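Alpha-L-arabinofuranosidase B (Aspergillus kawachii, PDB 6SXT) hydrolyses terminal non-reducing alpha-L-arabinofuranosyl residues from arabinan, arabinoxylan and arabinogalactan, using a catalytic domain followed by a C-terminal arabinose-binding domain. Local coordinates at residues L36-S40 against F64-T69; P90-P96 against D281-G285; T354-Q358 against H447-L452. All blocks are in the same frame, centred on the assembly; numbering follows the deposited sequence.

From the N terminus the three contacts follow one another in series, none nested in or crossing another. Interaction 1 closes first: the 23 residues between its segments include most of helix 58-64, and the contact ties the end of strand 34-38 to the glycosylated loop leading into strand 70-75. Interaction 2 closes a far longer excursion, 184 residues rich in strands, and brings loop 90-96 onto the 281-285 loop at the active site; both contacts belong to the catalytic domain. Interaction 3 lies in the arabinose-binding domain, where strand 354-359 meets the hairpin 444-455. Interactions 1 and 3 are about 13 Å apart at their nearest atoms, interactions 2 and 3 about 17 Å.

Interaction 1 of 3, residues L36-S40 against F64-T69; sequences LQRGS and FCANTT. With NAG (2-acetamido-2-deoxy-beta-D-glucopyranose), chain D.
Arg38 lies across the ring of Phe64, and this pair forms the dense half of the contact. The guanidinium makes an offset stack over the CE1 side of the ring, the two planes only 10° apart and their centres 4.3 Å from each other, while CD of Arg38 makes a CH-pi contact 3.7 Å from the centroid of the Phe64 ring. CG of the arginine lies between the backbone N and the carbonyl carbon (chi1 67°), and the chain then runs extended to NE along the ring. At its far end NH1 of Arg38 donates to the backbone O of Phe64 (3.2 Å), in the plane of both the guanidinium and the carbonyl, on a lone pair and nearly straight at 169°. Leu36 adds CB at 4.0 Å from CE2 of Phe64 and sets CD1 near the sulfur of Cys65, which is disulfide-bonded to Cys70.

Gly39 still fits closely against Thr68 and Thr69: its backbone N donates to O of Thr69 at 2.8 Å, and CG2 of Thr68 sits 3.8 Å from CB of Arg38. The contact opens to solvent at Ser40, whose backbone N is 3.0 Å from OG1 of Thr68, and along the type II turn from Cys65 to Thr68. There ND2 of Asn67 carries an N-acetylglucosamine, and its backbone O accepts a hydrogen bond from ND2 of Asn470 in the arabinose-binding domain.

NH2 of Arg38 also forms a salt bridge with Asp41, which probably compensates its charge. Ring face, carbonyl and carboxylate together hold the guanidinium at a set rotation.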
ATOM      1  N   LEU A  36       2.135  13.525  -7.963  1.00 15.12           N
ATOM      2  CA  LEU A  36       1.778  13.831  -6.572  1.00 15.24           C
ATOM      3  C   LEU A  36       0.729  14.926  -6.538  1.00 15.82           C
ATOM      4  O   LEU A  36       0.815  15.843  -7.379  1.00 15.91           O
ATOM      5  CB  LEU A  36       2.996  14.339  -5.834  1.00 14.95           C
ATOM      6  CG  LEU A  36       4.106  13.338  -5.589  1.00 14.81           C
ATOM      7  CD1 LEU A  36       5.399  14.063  -5.239  1.00 15.37           C
ATOM      8  CD2 LEU A  36       3.703  12.357  -4.489  1.00 16.77           C
ATOM      9  N   GLN A  37      -0.103  14.909  -5.506  1.00 16.27           N
ATOM     10  CA  GLN A  37      -0.996  16.035  -5.163  1.00 15.94           C
ATOM     11  C   GLN A  37      -0.801  16.317  -3.685  1.00 17.04           C
ATOM     12  O   GLN A  37      -0.854  15.347  -2.910  1.00 16.64           O
ATOM     13  CB  GLN A  37      -2.444  15.737  -5.472  1.00 16.07           C
ATOM     14  CG  GLN A  37      -3.359  16.929  -5.179  1.00 18.18           C
ATOM     15  CD  GLN A  37      -4.794  16.604  -5.552  1.00 23.59           C
ATOM     16  OE1 GLN A  37      -5.220  15.443  -5.609  1.00 25.85           O
ATOM     17  NE2 GLN A  37      -5.550  17.632  -5.953  1.00 23.42           N
ATOM     18  N   ARG A  38      -0.548  17.555  -3.324  1.00 15.37           N
ATOM     19  CA  ARG A  38      -0.315  17.911  -1.912  1.00 16.00           C
ATOM     20  C   ARG A  38      -1.548  18.582  -1.328  1.00 17.55           C
ATOM     21  O   ARG A  38      -2.265  19.309  -2.020  1.00 17.15           O
ATOM     22  CB  ARG A  38       0.937  18.758  -1.747  1.00 15.28           C
ATOM     23  CG  ARG A  38       0.869  20.159  -2.352  1.00 16.39           C
ATOM     24  CD  ARG A  38       2.209  20.829  -2.222  1.00 16.77           C
ATOM     25  NE  ARG A  38       2.169  22.111  -2.873  1.00 16.84           N
ATOM     26  CZ  ARG A  38       3.215  22.876  -3.090  1.00 20.90           C
ATOM     27  NH1 ARG A  38       4.437  22.458  -2.800  1.00 21.82           N
ATOM     28  NH2 ARG A  38       3.036  24.040  -3.711  1.00 22.51           N
ATOM     29  N   GLY A  39      -1.731  18.388  -0.031  1.00 16.96           N
ATOM     30  CA  GLY A  39      -2.961  18.865   0.616  1.00 17.78           C
ATOM     31  C   GLY A  39      -2.975  20.343   0.881  1.00 19.20           C
ATOM     32  O   GLY A  39      -4.097  20.917   1.012  1.00 21.02           O
ATOM     33  N   SER A  40      -1.846  20.989   0.982  1.00 17.57           N
ATOM     34  CA  SER A  40      -1.751  22.431   1.339  1.00 19.72           C
ATOM     35  C   SER A  40      -2.479  23.288   0.305  1.00 21.92           C
ATOM     36  O   SER A  40      -3.267  24.183   0.651  1.00 22.19           O
ATOM     37  CB  SER A  40      -0.327  22.827   1.449  1.00 19.36           C
ATOM     38  OG  SER A  40       0.360  22.541   0.202  1.00 19.38           O
ATOM     39  N   PHE A  64       8.410  18.784  -2.280  1.00 16.85           N
ATOM     40  CA  PHE A  64       7.023  19.153  -2.664  1.00 16.41           C
ATOM     41  C   PHE A  64       6.081  18.927  -1.487  1.00 17.41           C
ATOM     42  O   PHE A  64       5.168  19.723  -1.281  1.00 18.24           O
ATOM     43  CB  PHE A  64       6.590  18.332  -3.874  1.00 17.97           C
ATOM     44  CG  PHE A  64       5.237  18.715  -4.380  1.00 16.52           C
ATOM     45  CD1 PHE A  64       5.052  19.944  -4.997  1.00 16.87           C
ATOM     46  CD2 PHE A  64       4.152  17.855  -4.275  1.00 16.90           C
ATOM     47  CE1 PHE A  64       3.812  20.286  -5.514  1.00 16.70           C
ATOM     48  CE2 PHE A  64       2.924  18.197  -4.813  1.00 17.36           C
ATOM     49  CZ  PHE A  64       2.778  19.387  -5.464  1.00 16.91           C
ATOM     50  N   CYS A  65       6.337  17.877  -0.701  1.00 16.63           N
ATOM     51  CA  CYS A  65       5.413  17.376   0.328  1.00 17.13           C
ATOM     52  C   CYS A  65       5.746  17.962   1.721  1.00 17.71           C
ATOM     53  O   CYS A  65       5.101  17.556   2.692  1.00 19.44           O
ATOM     54  CB  CYS A  65       5.438  15.856   0.277  1.00 18.13           C
ATOM     55  SG  CYS A  65       4.846  15.264  -1.336  1.00 18.98           S
ATOM     56  N   ALA A  66       6.737  18.838   1.834  1.00 18.62           N
ATOM     57  CA  ALA A  66       7.195  19.385   3.128  1.00 20.13           C
ATOM     58  C   ALA A  66       6.029  20.103   3.819  1.00 18.70           C
ATOM     59  O   ALA A  66       5.281  20.861   3.186  1.00 18.17           O
ATOM     60  CB  ALA A  66       8.347  20.314   2.913  1.00 21.22           C
ATOM     61  N   ASN A  67       5.833  19.853   5.120  1.00 19.02           N
ATOM     62  CA  ASN A  67       4.827  20.587   5.913  1.00 18.18           C
ATOM     63  C   ASN A  67       3.433  20.396   5.346  1.00 17.27           C
ATOM     64  O   ASN A  67       2.611  21.296   5.470  1.00 19.22           O
ATOM     65  CB  ASN A  67       5.143  22.083   6.031  1.00 19.27           C
ATOM     66  CG  ASN A  67       6.519  22.268   6.545  1.00 21.47           C
ATOM     67  OD1 ASN A  67       7.432  22.515   5.756  1.00 21.68           O
ATOM     68  ND2 ASN A  67       6.656  22.107   7.854  1.00 19.39           N
ATOM     69  N   THR A  68       3.152  19.241   4.737  1.00 16.44           N
ATOM     70  CA  THR A  68       1.808  18.902   4.281  1.00 17.72           C
ATOM     71  C   THR A  68       1.749  17.396   4.094  1.00 17.04           C
ATOM     72  O   THR A  68       2.637  16.689   4.614  1.00 18.22           O
ATOM     73  CB  THR A  68       1.437  19.719   3.029  1.00 17.31           C
ATOM     74  OG1 THR A  68       0.057  19.565   2.734  1.00 17.79           O
ATOM     75  CG2 THR A  68       2.268  19.403   1.790  1.00 17.48           C
ATOM     76  N   THR A  69       0.720  16.982   3.380  1.00 16.75           N
ATOM     77  CA  THR A  69       0.447  15.569   3.069  1.00 16.37           C
ATOM     78  C   THR A  69       0.422  15.416   1.558  1.00 17.20           C
ATOM     79  O   THR A  69       0.051  16.368   0.860  1.00 18.85           O
ATOM     80  CB  THR A  69      -0.867  15.107   3.700  1.00 17.95           C
ATOM     81  OG1 THR A  69      -1.922  15.924   3.195  1.00 19.40           O
ATOM     82  CG2 THR A  69      -0.744  15.133   5.204  1.00 19.82           C
TER
HETATM   83  C1  NAG D 504       7.952  22.236   8.452  1.00 20.76           C
HETATM   84  C2  NAG D 504       8.080  23.409   9.416  1.00 19.96           C
HETATM   85  C3  NAG D 504       9.509  23.477   9.987  1.00 19.80           C
HETATM   86  C4  NAG D 504       9.941  22.111  10.548  1.00 20.72           C
HETATM   87  C5  NAG D 504       9.560  20.952   9.632  1.00 21.65           C
HETATM   88  C6  NAG D 504       9.743  19.578  10.325  1.00 24.57           C
HETATM   89  C7  NAG D 504       6.445  25.174   8.901  1.00 24.73           C
HETATM   90  C8  NAG D 504       6.143  26.404   8.116  1.00 28.06           C
HETATM   91  N2  NAG D 504       7.677  24.659   8.766  1.00 22.09           N
HETATM   92  O3  NAG D 504       9.631  24.508  11.020  1.00 22.65           O
HETATM   93  O4  NAG D 504      11.333  22.116  10.881  1.00 22.93           O
HETATM   94  O5  NAG D 504       8.201  21.010   9.163  1.00 21.94           O
HETATM   95  O6  NAG D 504       8.959  19.535  11.556  1.00 21.97           O
HETATM   96  O7  NAG D 504       5.605  24.664   9.644  1.00 26.65           O

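Interaction 2 of 3, residues P90-P96 against D281-G285; sequences PGGFDGP and DNSNG. With LXE ([(1~{S},2~{S},3~{S},4~{S})-2-(hydroxymethyl)-3,4-bis(oxidanyl)cyclopentyl]azanium), chain G.
Phe93 sets its ring beside Asp281 and Ser283, with CE2 of Phe93 3.4 Å from OG of Ser283. The carboxylate of Asp281 lies at the edge of this ring, the two planes 78° apart, and CE2 of Phe93 comes within 3.5 Å of Asp281 OD2. A chi1 of -64°, with CG beside the backbone N, turns the ring to this side. The same backbone N donates to O of Asp281 at 3.0 Å.

Asn282 has its CB against the glycine-rich backbone, 3.8 Å from N of Gly91 and 3.4 Å from O of Phe93. Asn284 joins the segments through its amide: ND2 donates to O of Asp94 (3.0 Å), from above that carbonyl's plane, and also to O of Asn282 (2.9 Å) within its own segment. With two acceptors gripping one NH2, the Asn284 amide is fixed in rotation, while its OD1 meets CD of Pro96.

Asp281 is the proton donor. Its OD1 accepts from both N and OG of Ser283, which approach from the same face of the carboxylate; the first bond closes an Asx turn. OD2 instead accepts from N1' of the cyclopentyl inhibitor, at 3.2 Å. Loop 90-96 thus packs behind the acid/base loop of a retaining glycosidase, in a site where Glu205 is the nucleophile and Asp203 and Asn207 also hydrogen-bond the inhibitor.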
ATOM      1  N   PRO A  90     -16.011   3.781  -8.976  1.00 20.97           N
ATOM      2  CA  PRO A  90     -16.960   2.801  -8.482  1.00 21.31           C
ATOM      3  C   PRO A  90     -17.298   1.767  -9.556  1.00 20.05           C
ATOM      4  O   PRO A  90     -17.283   2.061 -10.762  1.00 22.11           O
ATOM      5  CB  PRO A  90     -18.177   3.710  -8.142  1.00 20.18           C
ATOM      6  CG  PRO A  90     -18.063   4.838  -9.067  1.00 21.92           C
ATOM      7  CD  PRO A  90     -16.563   5.131  -9.121  1.00 21.92           C
ATOM      8  N   GLY A  91     -17.633   0.570  -9.117  1.00 21.00           N
ATOM      9  CA  GLY A  91     -18.047  -0.507 -10.019  1.00 20.94           C
ATOM     10  C   GLY A  91     -19.147  -1.340  -9.385  1.00 23.62           C
ATOM     11  O   GLY A  91     -20.078  -0.754  -8.764  1.00 24.70           O
ATOM     12  N   GLY A  92     -19.008  -2.656  -9.419  1.00 22.88           N
ATOM     13  CA  GLY A  92     -19.905  -3.562  -8.688  1.00 24.70           C
ATOM     14  C   GLY A  92     -19.988  -3.189  -7.234  1.00 25.67           C
ATOM     15  O   GLY A  92     -21.083  -3.226  -6.642  1.00 26.61           O
ATOM     16  N   PHE A  93     -18.857  -2.770  -6.636  1.00 21.20           N
ATOM     17  CA  PHE A  93     -18.766  -2.217  -5.289  1.00 21.19           C
ATOM     18  C   PHE A  93     -18.373  -0.760  -5.376  1.00 22.88           C
ATOM     19  O   PHE A  93     -17.599  -0.331  -6.281  1.00 22.59           O
ATOM     20  CB  PHE A  93     -17.765  -3.005  -4.447  1.00 22.56           C
ATOM     21  CG  PHE A  93     -18.160  -4.431  -4.207  1.00 23.30           C
ATOM     22  CD1 PHE A  93     -18.958  -4.754  -3.120  1.00 30.30           C
ATOM     23  CD2 PHE A  93     -17.752  -5.432  -5.061  1.00 22.92           C
ATOM     24  CE1 PHE A  93     -19.292  -6.075  -2.876  1.00 30.80           C
ATOM     25  CE2 PHE A  93     -18.123  -6.756  -4.852  1.00 26.71           C
ATOM     26  CZ  PHE A  93     -18.906  -7.064  -3.757  1.00 31.32           C
ATOM     27  N   ASP A  94     -18.910   0.001  -4.444  1.00 23.25           N
ATOM     28  CA  ASP A  94     -18.470   1.392  -4.254  1.00 23.18           C
ATOM     29  C   ASP A  94     -17.190   1.400  -3.412  1.00 20.87           C
ATOM     30  O   ASP A  94     -17.043   0.614  -2.471  1.00 20.92           O
ATOM     31  CB  ASP A  94     -19.507   2.224  -3.514  1.00 24.20           C
ATOM     32  CG  ASP A  94     -20.660   2.627  -4.424  1.00 31.53           C
ATOM     33  OD1 ASP A  94     -20.450   2.744  -5.638  1.00 30.31           O
ATOM     34  OD2 ASP A  94     -21.756   2.840  -3.882  1.00 37.84           O
ATOM     35  N   GLY A  95     -16.327   2.323  -3.746  1.00 21.10           N
ATOM     36  CA  GLY A  95     -15.226   2.693  -2.857  1.00 20.80           C
ATOM     37  C   GLY A  95     -15.703   3.710  -1.828  1.00 22.25           C
ATOM     38  O   GLY A  95     -16.849   4.205  -1.864  1.00 22.58           O
ATOM     39  N   PRO A  96     -14.828   4.086  -0.882  1.00 20.66           N
ATOM     40  CA  PRO A  96     -15.200   4.961   0.223  1.00 20.98           C
ATOM     41  C   PRO A  96     -14.998   6.449   0.001  1.00 21.59           C
ATOM     42  O   PRO A  96     -15.241   7.245   0.913  1.00 20.86           O
ATOM     43  CB  PRO A  96     -14.245   4.491   1.337  1.00 22.93           C
ATOM     44  CG  PRO A  96     -12.984   4.113   0.581  1.00 21.53           C
ATOM     45  CD  PRO A  96     -13.497   3.480  -0.698  1.00 20.18           C
ATOM     46  N   ASP A 281     -14.301  -6.112 -10.063  1.00 19.88           N
ATOM     47  CA  ASP A 281     -15.636  -5.519  -9.758  1.00 21.47           C
ATOM     48  C   ASP A 281     -15.528  -4.371  -8.765  1.00 19.88           C
ATOM     49  O   ASP A 281     -16.519  -3.892  -8.158  1.00 20.33           O
ATOM     50  CB  ASP A 281     -16.583  -6.606  -9.245  1.00 20.79           C
ATOM     51  CG  ASP A 281     -16.075  -7.327  -8.025  1.00 24.70           C
ATOM     52  OD1 ASP A 281     -14.999  -6.935  -7.474  1.00 21.80           O
ATOM     53  OD2 ASP A 281     -16.726  -8.325  -7.639  1.00 26.38           O
ATOM     54  N   ASN A 282     -14.308  -3.853  -8.542  1.00 17.82           N
ATOM     55  CA  ASN A 282     -13.996  -2.823  -7.537  1.00 18.63           C
ATOM     56  C   ASN A 282     -14.111  -3.354  -6.105  1.00 18.19           C
ATOM     57  O   ASN A 282     -14.221  -2.545  -5.212  1.00 19.99           O
ATOM     58  CB  ASN A 282     -14.750  -1.486  -7.734  1.00 19.53           C
ATOM     59  CG  ASN A 282     -14.100  -0.377  -6.943  1.00 21.78           C
ATOM     60  OD1 ASN A 282     -14.767   0.410  -6.191  1.00 21.88           O
ATOM     61  ND2 ASN A 282     -12.777  -0.330  -7.077  1.00 16.39           N
ATOM     62  N   SER A 283     -14.038  -4.652  -5.876  1.00 19.65           N
ATOM     63  CA  SER A 283     -13.866  -5.172  -4.512  1.00 20.04           C
ATOM     64  C   SER A 283     -12.687  -4.413  -3.910  1.00 20.77           C
ATOM     65  O   SER A 283     -11.609  -4.469  -4.523  1.00 20.43           O
ATOM     66  CB  SER A 283     -13.629  -6.648  -4.464  1.00 22.68           C
ATOM     67  OG  SER A 283     -14.787  -7.402  -4.890  1.00 24.16           O
ATOM     68  N   ASN A 284     -12.865  -3.753  -2.787  1.00 19.17           N
ATOM     69  CA  ASN A 284     -11.850  -2.802  -2.260  1.00 18.01           C
ATOM     70  C   ASN A 284     -11.546  -3.033  -0.782  1.00 18.03           C
ATOM     71  O   ASN A 284     -11.333  -2.059  -0.079  1.00 20.27           O
ATOM     72  CB  ASN A 284     -12.184  -1.367  -2.638  1.00 19.17           C
ATOM     73  CG  ASN A 284     -13.481  -0.750  -2.105  1.00 22.25           C
ATOM     74  OD1 ASN A 284     -13.476  -0.015  -1.083  1.00 26.13           O
ATOM     75  ND2 ASN A 284     -14.550  -0.946  -2.836  1.00 22.83           N
ATOM     76  N   GLY A 285     -11.546  -4.272  -0.328  1.00 17.77           N
ATOM     77  CA  GLY A 285     -11.241  -4.577   1.075  1.00 18.11           C
ATOM     78  C   GLY A 285      -9.776  -4.891   1.345  1.00 17.29           C
ATOM     79  O   GLY A 285      -9.398  -4.957   2.515  1.00 18.63           O
TER
HETATM   80  C1' LXE G 507     -14.885 -10.878  -9.262  1.00 20.18           C
HETATM   81  C2' LXE G 507     -13.842  -9.797  -8.971  1.00 24.70           C
HETATM   82  O2' LXE G 507     -13.621  -8.989 -10.069  1.00 26.03           O
HETATM   83  C3' LXE G 507     -12.689 -10.629  -8.609  1.00 22.96           C
HETATM   84  O3' LXE G 507     -11.616  -9.753  -8.062  1.00 24.15           O
HETATM   85  C4' LXE G 507     -13.284 -11.492  -7.517  1.00 23.56           C
HETATM   86  C5' LXE G 507     -12.534 -12.796  -7.318  1.00 21.17           C
HETATM   87  O5' LXE G 507     -12.356 -13.557  -8.493  1.00 22.55           O
HETATM   88  C6' LXE G 507     -14.771 -11.709  -8.008  1.00 24.41           C
HETATM   89  N1' LXE G 507     -15.636 -11.199  -6.905  1.00 29.34           N

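Interaction 3 of 3, residues T354-Q358 against H447-L452; sequences TVNTQ and HYENVL
Strand residues 354-358 run beside the hairpin at 447-452 through a single beta bridge, Asn356 with Val451, flanked by two backbone hydrogen bonds: N of Leu452 to O of Val355 (3.0 Å) and N of Thr357 to O of Asn450 (2.9 Å). On the buried side Val355 lays CG1 3.6 Å from CB of Leu452; its chi1 of -179°, which puts CG1 beside the carbonyl carbon, directs that methyl there. CD2 of Leu452 presses on CG2 of Thr357, a tight 3.5 Å, and this threonine methyl also reaches CB of His447, the two side chains crossing at about a right angle. A type I' turn from Tyr448 to Val451 closes the hairpin within the beta-trefoil arabinose-binding domain, and His447, Glu449 and Leu452 all belong to its substrate-binding residues. NE2 of His447 is hydrogen-bonded to Thr340. Around the turn Asn450 crosses Thr357, and a water joins them: it donates to OD1 of Asn450 at 2.7 Å and is hydrogen-bonded at the same distance to OG1 of Thr357.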
ATOM      1  N   THR A 354     -12.588   6.379  25.061  1.00 20.52           N
ATOM      2  CA  THR A 354     -12.557   7.581  24.207  1.00 21.80           C
ATOM      3  C   THR A 354     -11.207   8.277  24.389  1.00 22.61           C
ATOM      4  O   THR A 354     -10.916   8.854  25.455  1.00 21.49           O
ATOM      5  CB  THR A 354     -13.693   8.557  24.505  1.00 22.91           C
ATOM      6  OG1 THR A 354     -14.924   7.867  24.336  1.00 23.89           O
ATOM      7  CG2 THR A 354     -13.674   9.736  23.569  1.00 25.67           C
ATOM      8  N   VAL A 355     -10.392   8.351  23.328  1.00 20.13           N
ATOM      9  CA  VAL A 355      -9.182   9.193  23.362  1.00 17.74           C
ATOM     10  C   VAL A 355      -9.567  10.629  23.017  1.00 18.45           C
ATOM     11  O   VAL A 355     -10.313  10.891  22.029  1.00 19.55           O
ATOM     12  CB  VAL A 355      -8.123   8.610  22.388  1.00 19.76           C
ATOM     13  CG1 VAL A 355      -6.876   9.440  22.438  1.00 18.29           C
ATOM     14  CG2 VAL A 355      -7.859   7.151  22.687  1.00 20.09           C
ATOM     15  N   ASN A 356      -9.121  11.571  23.832  1.00 20.31           N
ATOM     16  CA  ASN A 356      -9.568  12.974  23.763  1.00 19.77           C
ATOM     17  C   ASN A 356      -8.425  13.902  24.102  1.00 19.96           C
ATOM     18  O   ASN A 356      -7.304  13.456  24.378  1.00 20.52           O
ATOM     19  CB  ASN A 356     -10.846  13.195  24.607  1.00 21.34           C
ATOM     20  CG  ASN A 356     -10.750  12.712  26.050  1.00 21.05           C
ATOM     21  OD1 ASN A 356     -11.814  12.305  26.584  1.00 26.38           O
ATOM     22  ND2 ASN A 356      -9.589  12.807  26.646  1.00 17.80           N
ATOM     23  N   THR A 357      -8.700  15.217  24.097  1.00 20.39           N
ATOM     24  CA  THR A 357      -7.755  16.162  24.670  1.00 19.65           C
ATOM     25  C   THR A 357      -8.449  16.819  25.877  1.00 20.93           C
ATOM     26  O   THR A 357      -9.657  17.048  25.797  1.00 22.31           O
ATOM     27  CB  THR A 357      -7.222  17.188  23.676  1.00 20.15           C
ATOM     28  OG1 THR A 357      -8.280  18.092  23.375  1.00 21.16           O
ATOM     29  CG2 THR A 357      -6.702  16.526  22.402  1.00 19.90           C
ATOM     30  N   GLN A 358      -7.628  17.077  26.862  1.00 22.49           N
ATOM     31  CA  GLN A 358      -8.040  17.741  28.114  1.00 22.61           C
ATOM     32  C   GLN A 358      -6.911  18.637  28.581  1.00 21.19           C
ATOM     33  O   GLN A 358      -5.710  18.342  28.426  1.00 22.37           O
ATOM     34  CB  GLN A 358      -8.377  16.648  29.132  1.00 22.18           C
ATOM     35  CG  GLN A 358      -9.560  15.803  28.736  1.00 23.37           C
ATOM     36  CD  GLN A 358      -9.961  14.828  29.829  1.00 26.00           C
ATOM     37  OE1 GLN A 358     -10.307  15.244  30.944  1.00 24.38           O
ATOM     38  NE2 GLN A 358      -9.938  13.539  29.535  1.00 22.55           N
ATOM     39  N   HIS A 447      -6.702  15.955  16.496  1.00 19.52           N
ATOM     40  CA  HIS A 447      -7.784  16.378  17.429  1.00 20.02           C
ATOM     41  C   HIS A 447      -8.817  17.208  16.648  1.00 20.65           C
ATOM     42  O   HIS A 447      -8.475  18.056  15.788  1.00 21.21           O
ATOM     43  CB  HIS A 447      -7.265  17.022  18.715  1.00 20.88           C
ATOM     44  CG  HIS A 447      -6.597  18.320  18.513  1.00 20.25           C
ATOM     45  ND1 HIS A 447      -7.345  19.482  18.486  1.00 21.70           N
ATOM     46  CD2 HIS A 447      -5.314  18.664  18.237  1.00 22.42           C
ATOM     47  CE1 HIS A 447      -6.531  20.489  18.270  1.00 22.42           C
ATOM     48  NE2 HIS A 447      -5.294  20.020  18.081  1.00 22.13           N
ATOM     49  N   TYR A 448     -10.078  16.921  16.920  1.00 21.21           N
ATOM     50  CA  TYR A 448     -11.231  17.583  16.284  1.00 21.43           C
ATOM     51  C   TYR A 448     -12.361  17.615  17.332  1.00 21.13           C
ATOM     52  O   TYR A 448     -12.831  16.559  17.762  1.00 22.88           O
ATOM     53  CB  TYR A 448     -11.647  16.864  14.999  1.00 21.60           C
ATOM     54  CG  TYR A 448     -12.727  17.573  14.228  1.00 21.07           C
ATOM     55  CD1 TYR A 448     -12.415  18.549  13.307  1.00 24.00           C
ATOM     56  CD2 TYR A 448     -14.051  17.250  14.441  1.00 24.65           C
ATOM     57  CE1 TYR A 448     -13.416  19.187  12.584  1.00 25.53           C
ATOM     58  CE2 TYR A 448     -15.059  17.881  13.731  1.00 28.20           C
ATOM     59  CZ  TYR A 448     -14.729  18.855  12.809  1.00 28.68           C
ATOM     60  OH  TYR A 448     -15.715  19.483  12.106  1.00 33.16           O
ATOM     61  N   GLU A 449     -12.739  18.840  17.693  1.00 23.41           N
ATOM     62  CA  GLU A 449     -13.688  19.109  18.823  1.00 24.22           C
ATOM     63  C   GLU A 449     -13.170  18.368  20.067  1.00 23.49           C
ATOM     64  O   GLU A 449     -13.972  17.744  20.778  1.00 24.26           O
ATOM     65  CB  GLU A 449     -15.106  18.747  18.396  1.00 28.94           C
ATOM     66  CG  GLU A 449     -15.602  19.663  17.283  1.00 32.61           C
ATOM     67  CD  GLU A 449     -17.055  19.514  16.873  1.00 40.25           C
ATOM     68  OE1 GLU A 449     -17.698  18.565  17.280  1.00 45.72           O
ATOM     69  OE2 GLU A 449     -17.532  20.373  16.146  1.00 53.83           O
ATOM     70  N   ASN A 450     -11.859  18.397  20.295  1.00 22.29           N
ATOM     71  CA  ASN A 450     -11.213  17.811  21.479  1.00 22.36           C
ATOM     72  C   ASN A 450     -11.358  16.300  21.568  1.00 21.75           C
ATOM     73  O   ASN A 450     -11.164  15.757  22.657  1.00 21.87           O
ATOM     74  CB  ASN A 450     -11.749  18.516  22.742  1.00 23.49           C
ATOM     75  CG  ASN A 450     -11.493  20.004  22.691  1.00 26.92           C
ATOM     76  OD1 ASN A 450     -10.513  20.460  22.117  1.00 26.27           O
ATOM     77  ND2 ASN A 450     -12.314  20.784  23.394  1.00 27.65           N
ATOM     78  N   VAL A 451     -11.555  15.609  20.450  1.00 21.05           N
ATOM     79  CA  VAL A 451     -11.586  14.136  20.366  1.00 19.82           C
ATOM     80  C   VAL A 451     -10.508  13.720  19.343  1.00 21.07           C
ATOM     81  O   VAL A 451     -10.258  14.496  18.400  1.00 21.00           O
ATOM     82  CB  VAL A 451     -12.963  13.634  19.955  1.00 21.08           C
ATOM     83  CG1 VAL A 451     -13.017  12.132  19.806  1.00 22.15           C
ATOM     84  CG2 VAL A 451     -14.000  14.141  20.970  1.00 23.60           C
ATOM     85  N   LEU A 452      -9.880  12.590  19.594  1.00 19.66           N
ATOM     86  CA  LEU A 452      -8.776  12.105  18.702  1.00 18.90           C
ATOM     87  C   LEU A 452      -9.327  11.180  17.636  1.00 20.59           C
ATOM     88  O   LEU A 452     -10.024  10.237  17.902  1.00 19.39           O
ATOM     89  CB  LEU A 452      -7.643  11.410  19.468  1.00 18.31           C
ATOM     90  CG  LEU A 452      -6.468  12.272  19.901  1.00 21.26           C
ATOM     91  CD1 LEU A 452      -5.662  12.849  18.716  1.00 19.92           C
ATOM     92  CD2 LEU A 452      -6.898  13.451  20.777  1.00 22.08           C
TER
HETATM   93  O   HOH W   1      -7.967  19.977  21.435  1.00 23.17           O